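Local coordinates for DNA repair protein XRCC1 (Homo sapiens, PDB 3LQC), which serves as a scaffold in DNA single-strand break repair, assembling repair protein complexes and binding poly-ADP-ribose chains, its N-terminal domain being the part described here, at residues I60-S65 with S92-S97. Numbering follows the deposited sequence.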
loop_
_atom_site.group_PDB
_atom_site.type_symbol
_atom_site.label_atom_id
_atom_site.label_comp_id
_atom_site.label_asym_id
_atom_site.label_seq_id
_atom_site.Cartn_x
_atom_site.Cartn_y
_atom_site.Cartn_z
ATOM N N ILE A 60 -5.520 8.306 18.812
ATOM C CA ILE A 60 -5.910 6.914 18.954
ATOM C C ILE A 60 -4.799 6.103 19.599
ATOM O O ILE A 60 -3.654 6.139 19.156
ATOM C CB ILE A 60 -6.258 6.303 17.591
ATOM C CG1 ILE A 60 -7.493 6.992 17.018
ATOM C CG2 ILE A 60 -6.479 4.800 17.713
ATOM C CD1 ILE A 60 -7.889 6.493 15.673
ATOM N N GLY A 61 -5.147 5.381 20.657
ATOM C CA GLY A 61 -4.209 4.505 21.325
ATOM C C GLY A 61 -4.600 3.068 21.075
ATOM O O GLY A 61 -5.642 2.614 21.543
ATOM N N ASN A 62 -3.767 2.346 20.339
ATOM C CA ASN A 62 -4.117 0.998 19.940
ATOM C C ASN A 62 -4.105 0.028 21.106
ATOM O O ASN A 62 -3.406 0.233 22.097
ATOM C CB ASN A 62 -3.195 0.492 18.831
ATOM C CG ASN A 62 -3.618 -0.870 18.300
ATOM O OD1 ASN A 62 -4.807 -1.162 18.188
ATOM N ND2 ASN A 62 -2.646 -1.710 17.976
ATOM N N ASP A 63 -4.902 -1.023 20.991
ATOM C CA ASP A 63 -4.783 -2.154 21.896
ATOM C C ASP A 63 -4.896 -3.445 21.102
ATOM O O ASP A 63 -5.832 -4.226 21.294
ATOM C CB ASP A 63 -5.840 -2.119 22.994
ATOM C CG ASP A 63 -5.717 -3.288 23.957
ATOM O OD1 ASP A 63 -4.577 -3.728 24.217
ATOM O OD2 ASP A 63 -6.760 -3.766 24.458
ATOM N N GLY A 64 -3.948 -3.643 20.190
ATOM C CA GLY A 64 -3.815 -4.898 19.473
ATOM C C GLY A 64 -4.519 -4.952 18.132
ATOM O O GLY A 64 -4.596 -6.015 17.523
ATOM N N SER A 65 -5.043 -3.819 17.677
ATOM C CA SER A 65 -5.691 -3.749 16.372
ATOM C C SER A 65 -4.637 -3.602 15.283
ATOM O O SER A 65 -3.610 -2.963 15.499
ATOM C CB SER A 65 -6.637 -2.548 16.298
ATOM O OG SER A 65 -7.744 -2.702 17.156
ATOM N N SER A 92 -3.035 2.138 9.745
ATOM C CA SER A 92 -2.227 1.025 10.242
ATOM C C SER A 92 -1.717 1.247 11.664
ATOM O O SER A 92 -1.273 2.337 12.021
ATOM C CB SER A 92 -1.050 0.788 9.292
ATOM O OG SER A 92 -0.108 -0.096 9.848
ATOM N N PHE A 93 -1.790 0.204 12.477
ATOM C CA PHE A 93 -1.273 0.261 13.836
ATOM C C PHE A 93 -0.370 -0.927 14.122
ATOM O O PHE A 93 0.500 -0.854 14.986
ATOM C CB PHE A 93 -2.412 0.337 14.851
ATOM C CG PHE A 93 -2.994 1.706 14.977
ATOM C CD1 PHE A 93 -2.577 2.555 15.987
ATOM C CD2 PHE A 93 -3.920 2.163 14.059
ATOM C CE1 PHE A 93 -3.095 3.833 16.093
ATOM C CE2 PHE A 93 -4.436 3.439 14.160
ATOM C CZ PHE A 93 -4.026 4.273 15.180
ATOM N N MET A 94 -0.574 -2.015 13.383
ATOM C CA MET A 94 0.309 -3.176 13.466
ATOM C C MET A 94 0.450 -3.821 12.104
ATOM O O MET A 94 -0.491 -3.817 11.310
ATOM C CB MET A 94 -0.238 -4.216 14.444
ATOM C CG MET A 94 -0.506 -3.685 15.830
ATOM S SD MET A 94 -1.157 -4.964 16.911
ATOM C CE MET A 94 0.267 -6.025 17.125
ATOM N N SER A 95 1.623 -4.389 11.844
ATOM C CA SER A 95 1.824 -5.194 10.650
ATOM C C SER A 95 1.266 -6.577 10.916
ATOM O O SER A 95 1.002 -6.932 12.069
ATOM C CB SER A 95 3.312 -5.312 10.337
ATOM O OG SER A 95 3.956 -6.038 11.361
ATOM N N PRO A 96 1.077 -7.369 9.852
ATOM C CA PRO A 96 0.694 -8.774 10.027
ATOM C C PRO A 96 1.685 -9.539 10.911
ATOM O O PRO A 96 1.238 -10.318 11.762
ATOM C CB PRO A 96 0.701 -9.310 8.593
ATOM C CG PRO A 96 0.343 -8.110 7.768
ATOM C CD PRO A 96 1.033 -6.955 8.440
ATOM N N SER A 97 2.987 -9.315 10.718
ATOM C CA SER A 97 4.024 -9.933 11.551
ATOM C C SER A 97 3.807 -9.568 13.006
ATOM O O SER A 97 3.732 -10.438 13.879
ATOM C CB SER A 97 5.435 -9.446 11.178
ATOM O OG SER A 97 5.604 -9.275 9.793
HETATM O O HOH W 1 0.014 -0.932 17.677
#
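F93 sets its ring against N62 and I60 of strand 57-63, its CD1 3.6 Å from N62 CB and its CZ 3.6 Å from I60 CG2. Both partners approach obliquely, and the N62 amide plane stands 48° from the ring. With CG beside the backbone N (chi1 -79°), the ring reaches back along the strand, where V68 and F111 also touch it. The N62 amide closes the turn after the strand: OD1 accepts S65 N at 2.7 Å through an in-plane lone pair, an Asx motif, while ND2 makes a weak bond to S65 O (122° at the hydrogen). ND2 also donates to a water, 2.8 Å away, which in turn donates to F93 O. M94 packs beside this turn, its CG 3.2 Å from S65 O and its SD 3.6 Å from G64 C. Replacing N62 with an alanine would probably leave S65 N without its side-chain acceptor and break the water link to F93 O. No direct hydrogen bond joins the segments; within the XRCC1 N-terminal domain, the loop before helix 96-101 is probably kept at the strand end by van der Waals packing of F93 and M94 and one water bridge, with R107 and R109 also bonding its backbone.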